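Local coordinates for piwi domain-containing protein (Vanderwaltozyma polyspora, PDB 5THE) that probably binds a small guide RNA as a budding yeast Argonaute, here represented by its C-terminal lobe, which carries the Piwi domain, at residues M236-G244 against N541-I549; S290-D301 against N322-N331. All blocks are in the same frame, centred on the assembly; numbering follows the deposited sequence.

Contact 1 (M236-G244 against N541-I549); sequences MKMNLKLLG and NIKSVMYYI. With nucleotides of chain B.
K237 and I549 meet at the 5' end of the bound RNA, where the C-terminal carboxylate of the chain forms one wall of the guide 5'-phosphate pocket of this Argonaute lobe. The ammonium of K237 lies at the meeting point of three acceptors. NZ donates to I549 O at 2.8 Å, in the carbonyl plane and on a lone pair, to OP2 of U1 of chain B at 2.8 Å and to OP1 of A3 of chain B at 2.7 Å. Bends at chi2, chi3 and chi4 (137°, 68° and 62°) curl the chain to bring NZ there. K241 does the reverse: extended beyond CG, it runs past I549 CG2 until its NZ makes a salt bridge of 3.5 Å with I549 OXT and a hydrogen bond to N215 O. The positive charges of both lysines probably offset the negative charge of the phosphates and the carboxylate.

The dense part lies just beneath, where L240 CD1 packs on I549 CG1 at 3.9 Å. Packing thins toward the helix end, closed by a Schellman motif with L243 at C-prime; exposed L243 only brushes V545, CD2 to CG2 at 4.3 Å. Between these regions a water joins L240 O to M546 N, while on the RNA side another donates to both I549 OXT and OP2 of U1 of chain B.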
# COMPACT_ATOMS: atom_id res chain seq x y z
N MET A 236 11.67 7.53 0.18
CA MET A 236 11.13 6.21 -0.13
C MET A 236 9.91 6.35 -1.02
O MET A 236 9.80 5.67 -2.06
CB MET A 236 10.77 5.46 1.16
CG MET A 236 12.00 5.06 1.99
SD MET A 236 11.60 4.00 3.38
CE MET A 236 11.66 2.36 2.68
N LYS A 237 9.03 7.27 -0.67
CA LYS A 237 7.80 7.49 -1.43
C LYS A 237 8.10 8.08 -2.79
O LYS A 237 7.53 7.65 -3.79
CB LYS A 237 6.84 8.38 -0.62
CG LYS A 237 6.37 7.72 0.68
CD LYS A 237 6.38 8.66 1.90
CE LYS A 237 5.33 9.77 1.79
NZ LYS A 237 3.91 9.29 1.73
N MET A 238 8.99 9.08 -2.84
CA MET A 238 9.37 9.67 -4.12
C MET A 238 9.91 8.62 -5.06
O MET A 238 9.52 8.55 -6.23
CB MET A 238 10.42 10.76 -3.89
CG MET A 238 9.92 11.91 -3.02
SD MET A 238 11.26 13.10 -2.78
CE MET A 238 10.36 14.52 -2.11
N ASN A 239 10.82 7.79 -4.56
CA ASN A 239 11.46 6.78 -5.40
C ASN A 239 10.42 5.84 -6.01
O ASN A 239 10.50 5.51 -7.19
CB ASN A 239 12.49 5.99 -4.59
CG ASN A 239 13.39 5.10 -5.47
OD1 ASN A 239 13.77 4.02 -5.08
ND2 ASN A 239 13.77 5.60 -6.62
N LEU A 240 9.43 5.42 -5.21
CA LEU A 240 8.34 4.60 -5.75
C LEU A 240 7.59 5.34 -6.85
O LEU A 240 7.31 4.77 -7.92
CB LEU A 240 7.38 4.17 -4.64
CG LEU A 240 7.98 3.19 -3.62
CD1 LEU A 240 7.01 2.96 -2.45
CD2 LEU A 240 8.37 1.85 -4.29
N LYS A 241 7.23 6.61 -6.61
CA LYS A 241 6.53 7.41 -7.61
C LYS A 241 7.37 7.56 -8.87
O LYS A 241 6.82 7.61 -9.98
CB LYS A 241 6.16 8.78 -7.04
CG LYS A 241 4.96 8.70 -6.11
CD LYS A 241 4.84 9.92 -5.24
CE LYS A 241 3.52 9.95 -4.49
NZ LYS A 241 3.46 11.15 -3.58
N LEU A 242 8.69 7.58 -8.72
CA LEU A 242 9.62 7.56 -9.84
C LEU A 242 9.90 6.15 -10.37
O LEU A 242 10.92 5.95 -11.03
CB LEU A 242 10.92 8.24 -9.42
CG LEU A 242 10.73 9.74 -9.21
CD1 LEU A 242 11.80 10.32 -8.27
CD2 LEU A 242 10.78 10.42 -10.57
N LEU A 243 9.01 5.19 -10.10
CA LEU A 243 9.08 3.83 -10.62
C LEU A 243 10.24 3.05 -10.05
O LEU A 243 10.64 2.03 -10.61
CB LEU A 243 9.14 3.81 -12.16
CG LEU A 243 8.04 4.61 -12.86
CD1 LEU A 243 8.10 4.45 -14.39
CD2 LEU A 243 6.69 4.21 -12.33
N GLY A 244 10.79 3.49 -8.93
CA GLY A 244 11.90 2.80 -8.32
C GLY A 244 11.47 1.62 -7.46
O GLY A 244 10.29 1.29 -7.30
N ASN A 541 -1.19 9.98 -17.32
CA ASN A 541 0.23 10.02 -16.95
C ASN A 541 0.53 9.12 -15.76
O ASN A 541 1.61 8.52 -15.68
CB ASN A 541 0.67 11.45 -16.60
CG ASN A 541 0.86 12.34 -17.81
OD1 ASN A 541 1.09 11.87 -18.92
ND2 ASN A 541 0.79 13.65 -17.59
N ILE A 542 -0.39 9.05 -14.79
CA ILE A 542 -0.07 8.43 -13.52
C ILE A 542 -0.90 7.19 -13.25
O ILE A 542 -0.80 6.62 -12.18
CB ILE A 542 -0.19 9.44 -12.36
CG1 ILE A 542 -1.57 10.08 -12.34
CG2 ILE A 542 0.91 10.50 -12.44
CD1 ILE A 542 -1.92 10.58 -10.96
N LYS A 543 -1.71 6.75 -14.22
CA LYS A 543 -2.52 5.56 -13.99
C LYS A 543 -1.66 4.34 -13.69
O LYS A 543 -2.10 3.42 -12.98
CB LYS A 543 -3.45 5.31 -15.18
CG LYS A 543 -4.93 5.37 -14.80
CD LYS A 543 -5.83 5.68 -15.98
CE LYS A 543 -7.30 5.80 -15.55
NZ LYS A 543 -7.89 4.49 -15.12
N SER A 544 -0.43 4.31 -14.19
CA SER A 544 0.50 3.22 -13.90
C SER A 544 1.49 3.59 -12.81
O SER A 544 2.51 2.91 -12.66
CB SER A 544 1.24 2.80 -15.17
OG SER A 544 0.32 2.40 -16.17
N VAL A 545 1.23 4.65 -12.06
CA VAL A 545 2.13 5.13 -11.03
C VAL A 545 1.46 4.96 -9.68
O VAL A 545 0.23 5.07 -9.57
CB VAL A 545 2.50 6.61 -11.29
CG1 VAL A 545 3.34 7.18 -10.15
CG2 VAL A 545 3.21 6.74 -12.64
N MET A 546 2.27 4.67 -8.65
CA MET A 546 1.79 4.63 -7.27
C MET A 546 1.72 6.05 -6.69
O MET A 546 2.38 6.40 -5.71
CB MET A 546 2.69 3.75 -6.41
CG MET A 546 2.68 2.27 -6.76
SD MET A 546 3.95 1.35 -5.86
CE MET A 546 3.35 1.49 -4.16
N TYR A 547 0.88 6.89 -7.33
CA TYR A 547 0.73 8.27 -6.88
C TYR A 547 0.13 8.34 -5.49
O TYR A 547 0.24 9.38 -4.83
CB TYR A 547 -0.12 9.07 -7.86
CG TYR A 547 -1.49 8.47 -8.10
CD1 TYR A 547 -1.68 7.53 -9.11
CD2 TYR A 547 -2.59 8.86 -7.33
CE1 TYR A 547 -2.93 6.98 -9.34
CE2 TYR A 547 -3.85 8.31 -7.56
CZ TYR A 547 -4.01 7.37 -8.56
OH TYR A 547 -5.25 6.82 -8.81
N TYR A 548 -0.52 7.27 -5.04
CA TYR A 548 -1.22 7.27 -3.77
C TYR A 548 -0.29 7.02 -2.58
O TYR A 548 -0.73 7.18 -1.44
CB TYR A 548 -2.32 6.21 -3.80
CG TYR A 548 -1.78 4.82 -4.07
CD1 TYR A 548 -1.28 4.05 -3.03
CD2 TYR A 548 -1.74 4.30 -5.35
CE1 TYR A 548 -0.76 2.80 -3.25
CE2 TYR A 548 -1.22 3.03 -5.59
CZ TYR A 548 -0.73 2.29 -4.53
OH TYR A 548 -0.22 1.04 -4.74
N ILE A 549 0.97 6.64 -2.83
CA ILE A 549 1.88 6.22 -1.76
C ILE A 549 2.47 7.41 -1.01
O ILE A 549 2.89 7.26 0.14
CB ILE A 549 3.03 5.33 -2.30
CG1 ILE A 549 3.67 4.50 -1.17
CG2 ILE A 549 4.12 6.18 -2.93
CD1 ILE A 549 2.69 3.64 -0.43
OXT ILE A 549 2.54 8.53 -1.52
P A B 2 4.49 14.93 6.96
OP1 A B 2 3.62 14.73 8.15
OP2 A B 2 5.60 15.93 6.98
O5' A B 2 5.09 13.51 6.55
C5' A B 2 5.67 13.31 5.26
C4' A B 2 6.56 12.09 5.26
O4' A B 2 7.72 12.36 6.08
C3' A B 2 5.97 10.84 5.88
O3' A B 2 5.12 10.16 5.00
C2' A B 2 7.20 10.05 6.28
O2' A B 2 7.82 9.49 5.13
C1' A B 2 8.10 11.18 6.78
N9 A B 2 7.93 11.46 8.21
C8 A B 2 7.00 12.30 8.78
N7 A B 2 7.11 12.41 10.08
C5 A B 2 8.20 11.61 10.37
C6 A B 2 8.82 11.32 11.59
N6 A B 2 8.38 11.84 12.73
N1 A B 2 9.89 10.47 11.56
C2 A B 2 10.28 9.98 10.37
N3 A B 2 9.77 10.19 9.15
C4 A B 2 8.72 11.01 9.24
OP3 U B 1 0.95 12.01 0.27
P U B 1 2.19 12.80 0.43
OP1 U B 1 2.39 13.65 -0.76
OP2 U B 1 3.29 11.91 0.83
O5' U B 1 1.94 13.82 1.61
C5' U B 1 2.09 13.43 2.97
C4' U B 1 2.26 14.65 3.82
O4' U B 1 1.05 15.47 3.74
C3' U B 1 2.53 14.40 5.29
O3' U B 1 3.52 15.32 5.74
C2' U B 1 1.18 14.70 5.96
O2' U B 1 1.26 15.13 7.30
C1' U B 1 0.61 15.79 5.05
N1 U B 1 -0.87 15.84 5.04
C2 U B 1 -1.48 17.02 5.40
O2 U B 1 -0.83 18.01 5.67
N3 U B 1 -2.85 17.01 5.40
C4 U B 1 -3.66 15.93 5.08
O4 U B 1 -4.89 16.07 5.11
C5 U B 1 -2.96 14.73 4.74
C6 U B 1 -1.62 14.73 4.74
P A B 3 3.87 9.35 5.57
OP1 A B 3 3.18 8.89 4.33
OP2 A B 3 3.14 10.17 6.58
O5' A B 3 4.54 8.11 6.33
C5' A B 3 5.30 7.16 5.59
C4' A B 3 6.08 6.26 6.51
O4' A B 3 7.11 6.99 7.22
C3' A B 3 5.27 5.60 7.62
O3' A B 3 4.55 4.49 7.14
C2' A B 3 6.36 5.23 8.61
O2' A B 3 7.05 4.06 8.18
C1' A B 3 7.29 6.44 8.50
N9 A B 3 6.88 7.44 9.48
C8 A B 3 5.84 8.34 9.38
N7 A B 3 5.70 9.07 10.46
C5 A B 3 6.69 8.62 11.30
C6 A B 3 7.04 9.01 12.59
N6 A B 3 6.38 9.99 13.23
N1 A B 3 8.07 8.36 13.16
C2 A B 3 8.70 7.38 12.46
N3 A B 3 8.46 6.91 11.24
C4 A B 3 7.42 7.60 10.72
O HOH W 1 4.39 10.65 -1.37
O HOH W 2 4.94 4.09 -9.21
O HOH W 3 0.88 10.61 -2.04
O HOH W 4 0.73 12.10 -5.24

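Contact 2 (S290-D301 against N322-N331)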
# COMPACT_ATOMS: atom_id res chain seq x y z
N SER A 290 0.21 -6.08 -8.74
CA SER A 290 1.62 -6.20 -9.05
C SER A 290 1.81 -6.40 -10.55
O SER A 290 0.85 -6.66 -11.28
CB SER A 290 2.22 -7.38 -8.29
OG SER A 290 1.62 -8.59 -8.73
N TYR A 291 3.06 -6.30 -11.01
CA TYR A 291 3.31 -6.59 -12.41
C TYR A 291 4.59 -7.34 -12.71
O TYR A 291 4.86 -7.58 -13.88
CB TYR A 291 3.28 -5.30 -13.25
CG TYR A 291 4.28 -4.22 -12.90
CD1 TYR A 291 5.65 -4.44 -12.93
CD2 TYR A 291 3.84 -2.94 -12.60
CE1 TYR A 291 6.55 -3.43 -12.65
CE2 TYR A 291 4.73 -1.93 -12.33
CZ TYR A 291 6.08 -2.18 -12.35
OH TYR A 291 6.95 -1.16 -12.06
N ASP A 292 5.40 -7.73 -11.71
CA ASP A 292 6.54 -8.58 -12.02
C ASP A 292 6.86 -9.44 -10.79
O ASP A 292 6.08 -9.51 -9.84
CB ASP A 292 7.74 -7.76 -12.51
CG ASP A 292 8.29 -6.81 -11.47
OD1 ASP A 292 7.99 -6.93 -10.27
OD2 ASP A 292 9.06 -5.91 -11.88
N ASP A 293 8.02 -10.08 -10.83
CA ASP A 293 8.41 -11.00 -9.77
C ASP A 293 9.11 -10.29 -8.61
O ASP A 293 9.60 -10.96 -7.70
CB ASP A 293 9.30 -12.12 -10.34
CG ASP A 293 10.62 -11.62 -10.92
OD1 ASP A 293 10.86 -10.40 -10.99
OD2 ASP A 293 11.43 -12.48 -11.32
N LYS A 294 9.15 -8.96 -8.60
CA LYS A 294 9.70 -8.23 -7.46
C LYS A 294 8.63 -7.69 -6.52
O LYS A 294 8.92 -7.49 -5.33
CB LYS A 294 10.58 -7.07 -7.95
CG LYS A 294 11.73 -7.52 -8.84
CD LYS A 294 12.52 -8.65 -8.17
CE LYS A 294 13.67 -9.16 -9.06
NZ LYS A 294 14.42 -10.25 -8.35
N PHE A 295 7.41 -7.43 -7.01
CA PHE A 295 6.26 -7.04 -6.18
C PHE A 295 6.51 -5.72 -5.45
O PHE A 295 6.00 -5.47 -4.36
CB PHE A 295 5.89 -8.15 -5.22
CG PHE A 295 5.64 -9.44 -5.92
CD1 PHE A 295 4.40 -9.69 -6.52
CD2 PHE A 295 6.66 -10.38 -6.05
CE1 PHE A 295 4.18 -10.87 -7.20
CE2 PHE A 295 6.45 -11.58 -6.75
CZ PHE A 295 5.22 -11.83 -7.33
N THR A 296 7.27 -4.87 -6.09
CA THR A 296 7.71 -3.59 -5.57
C THR A 296 6.79 -2.46 -5.99
O THR A 296 6.76 -1.40 -5.35
CB THR A 296 9.13 -3.39 -6.08
OG1 THR A 296 10.07 -3.87 -5.10
CG2 THR A 296 9.38 -1.99 -6.45
N GLN A 297 6.01 -2.67 -7.05
CA GLN A 297 5.17 -1.65 -7.66
C GLN A 297 3.75 -2.18 -7.78
O GLN A 297 3.54 -3.26 -8.35
CB GLN A 297 5.72 -1.26 -9.02
CG GLN A 297 6.97 -0.41 -8.95
CD GLN A 297 6.63 1.04 -8.63
OE1 GLN A 297 5.51 1.50 -8.90
NE2 GLN A 297 7.59 1.78 -8.06
N PHE A 298 2.79 -1.44 -7.24
CA PHE A 298 1.37 -1.81 -7.26
C PHE A 298 0.53 -0.64 -7.77
O PHE A 298 -0.21 -0.02 -7.00
CB PHE A 298 0.88 -2.23 -5.88
CG PHE A 298 1.22 -3.64 -5.51
CD1 PHE A 298 2.50 -3.97 -5.07
CD2 PHE A 298 0.26 -4.65 -5.58
CE1 PHE A 298 2.82 -5.26 -4.72
CE2 PHE A 298 0.58 -5.96 -5.22
CZ PHE A 298 1.86 -6.27 -4.80
N PRO A 299 0.60 -0.33 -9.06
CA PRO A 299 -0.35 0.65 -9.61
C PRO A 299 -1.75 0.09 -9.52
O PRO A 299 -1.96 -1.12 -9.40
CB PRO A 299 0.09 0.84 -11.07
CG PRO A 299 0.90 -0.38 -11.41
CD PRO A 299 1.47 -0.93 -10.09
N GLY A 300 -2.73 0.99 -9.55
CA GLY A 300 -4.11 0.59 -9.33
C GLY A 300 -5.09 1.53 -9.99
O GLY A 300 -4.72 2.55 -10.56
N ASP A 301 -6.35 1.14 -9.91
CA ASP A 301 -7.45 1.96 -10.36
C ASP A 301 -8.47 2.06 -9.24
O ASP A 301 -8.52 1.22 -8.35
CB ASP A 301 -8.09 1.39 -11.62
CG ASP A 301 -7.25 1.63 -12.85
OD1 ASP A 301 -6.94 2.81 -13.12
OD2 ASP A 301 -6.88 0.65 -13.52
N ASN A 322 -6.50 -2.95 -16.75
CA ASN A 322 -5.18 -2.35 -16.57
C ASN A 322 -4.24 -3.24 -15.79
O ASN A 322 -3.03 -3.22 -16.04
CB ASN A 322 -5.31 -0.99 -15.88
CG ASN A 322 -5.89 0.05 -16.79
OD1 ASN A 322 -5.82 -0.09 -18.01
ND2 ASN A 322 -6.47 1.10 -16.22
N ARG A 323 -4.74 -4.00 -14.81
CA ARG A 323 -3.86 -4.95 -14.13
C ARG A 323 -3.23 -5.89 -15.15
O ARG A 323 -2.03 -6.17 -15.08
CB ARG A 323 -4.63 -5.76 -13.08
CG ARG A 323 -5.66 -4.95 -12.28
CD ARG A 323 -5.01 -4.16 -11.15
NE ARG A 323 -4.16 -3.07 -11.60
CZ ARG A 323 -4.62 -1.94 -12.13
NH1 ARG A 323 -5.93 -1.79 -12.29
NH2 ARG A 323 -3.79 -0.98 -12.50
N LEU A 324 -4.03 -6.37 -16.11
CA LEU A 324 -3.50 -7.29 -17.11
C LEU A 324 -2.55 -6.58 -18.08
O LEU A 324 -1.49 -7.10 -18.41
CB LEU A 324 -4.64 -7.94 -17.88
CG LEU A 324 -5.56 -8.88 -17.10
CD1 LEU A 324 -6.66 -9.40 -18.01
CD2 LEU A 324 -4.76 -10.01 -16.53
N LYS A 325 -2.94 -5.39 -18.55
CA LYS A 325 -2.12 -4.65 -19.50
C LYS A 325 -0.74 -4.35 -18.93
O LYS A 325 0.27 -4.53 -19.61
CB LYS A 325 -2.81 -3.35 -19.90
CG LYS A 325 -3.91 -3.48 -20.95
CD LYS A 325 -4.60 -2.12 -21.13
CE LYS A 325 -5.42 -2.08 -22.40
NZ LYS A 325 -6.05 -0.73 -22.63
N ILE A 326 -0.70 -3.86 -17.70
CA ILE A 326 0.58 -3.50 -17.10
C ILE A 326 1.41 -4.75 -16.86
O ILE A 326 2.61 -4.79 -17.14
CB ILE A 326 0.36 -2.71 -15.80
CG1 ILE A 326 -0.43 -1.43 -16.11
CG2 ILE A 326 1.71 -2.37 -15.17
CD1 ILE A 326 -0.87 -0.65 -14.87
N TYR A 327 0.78 -5.80 -16.33
CA TYR A 327 1.50 -7.06 -16.13
C TYR A 327 2.12 -7.51 -17.44
O TYR A 327 3.30 -7.92 -17.49
CB TYR A 327 0.56 -8.13 -15.60
CG TYR A 327 1.23 -9.48 -15.38
CD1 TYR A 327 1.50 -10.34 -16.45
CD2 TYR A 327 1.58 -9.88 -14.10
CE1 TYR A 327 2.10 -11.57 -16.25
CE2 TYR A 327 2.20 -11.11 -13.89
CZ TYR A 327 2.45 -11.95 -14.96
OH TYR A 327 3.04 -13.16 -14.73
N GLN A 328 1.34 -7.47 -18.52
CA GLN A 328 1.80 -7.98 -19.80
C GLN A 328 3.02 -7.22 -20.31
O GLN A 328 3.95 -7.82 -20.87
CB GLN A 328 0.66 -7.92 -20.82
CG GLN A 328 1.09 -8.32 -22.22
CD GLN A 328 -0.08 -8.36 -23.15
OE1 GLN A 328 -0.88 -7.42 -23.20
NE2 GLN A 328 -0.24 -9.48 -23.85
N LYS A 329 3.04 -5.89 -20.12
CA LYS A 329 4.17 -5.09 -20.59
C LYS A 329 5.47 -5.48 -19.89
O LYS A 329 6.55 -5.37 -20.48
CB LYS A 329 3.91 -3.60 -20.37
CG LYS A 329 2.71 -3.04 -21.12
CD LYS A 329 2.65 -1.52 -20.99
CE LYS A 329 1.21 -0.99 -20.99
NZ LYS A 329 0.50 -1.20 -22.28
N HIS A 330 5.38 -5.97 -18.66
CA HIS A 330 6.57 -6.32 -17.89
C HIS A 330 6.92 -7.80 -17.96
O HIS A 330 7.89 -8.22 -17.33
CB HIS A 330 6.38 -5.89 -16.42
CG HIS A 330 6.46 -4.41 -16.23
ND1 HIS A 330 5.37 -3.58 -16.39
CD2 HIS A 330 7.51 -3.60 -15.95
CE1 HIS A 330 5.75 -2.32 -16.18
NE2 HIS A 330 7.04 -2.31 -15.91
N ASN A 331 6.16 -8.61 -18.69
CA ASN A 331 6.42 -10.03 -18.79
C ASN A 331 6.39 -10.50 -20.25
O ASN A 331 5.83 -11.55 -20.59
CB ASN A 331 5.45 -10.81 -17.90
CG ASN A 331 5.66 -10.49 -16.41
OD1 ASN A 331 6.52 -11.09 -15.76
ND2 ASN A 331 4.89 -9.54 -15.88
O HOH W 5 -0.57 -5.15 -12.95
O HOH W 6 8.46 -10.50 -14.09
O HOH W 7 -1.34 -3.03 -11.86
O HOH W 8 -4.12 1.55 -13.65
O HOH W 9 -8.60 -1.50 -15.55
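The rings of Y291 and H330 lie face to face, their centroids 3.7 Å apart and their planes only 13° from parallel, as a loop of the Piwi domain folds against the C-terminal end of a helix. The imidazole cannot easily turn, because H330 ND1 donates to I326 O at 171°, with that oxygen in the ring plane. Y291 reaches the stack with CG placed between its backbone N and carbonyl carbon (chi1 60°), which also sets its CD2 3.4 Å from I326 CG2. Replacing Y291 with an alanine would probably leave the H330 face without its stacking partner and open a gap beside I326. N331 ties the loop backbone down: its ND2 donates to Y291 O at 2.8 Å and to Y327 O, while lying over the face of the Y327 ring.

At the other end, D301 OD2 is gripped from opposite faces of its carboxylate plane, by R323 NH1 at 2.9 Å in a salt bridge whose hydrogen bond is nearly straight and by N322 ND2 at 2.8 Å. G300 CA covers one face of the guanidinium. Helix 320-329 thus lies along the loop and the start of strand 300-305, with L324 turned to helix 351-373 and R323 and Y327 touching strand 264-274.

How the contacts relate
Along the chain both segments of contact 2 fall between the two segments of contact 1: helix 228-241 comes first, then 290-301 and 322-331, and the C-terminal tail last. Their centres are 13 Å apart, and the two touch directly. From the tail, K543 NZ forms a salt bridge with D301 OD1, and Y548 OH probably hydrogen-bonds to F298 O; M546 packs beside Q297 and F298. Q297 also reaches back to the end of helix 228-241. The tail therefore lies between the RNA 5' end and the part of the Piwi domain built on strands 264-274, 282-289 and 300-305. Contact 1 meets the nucleotides directly, whereas contact 2 stays about 13 Å from them at its nearest atom.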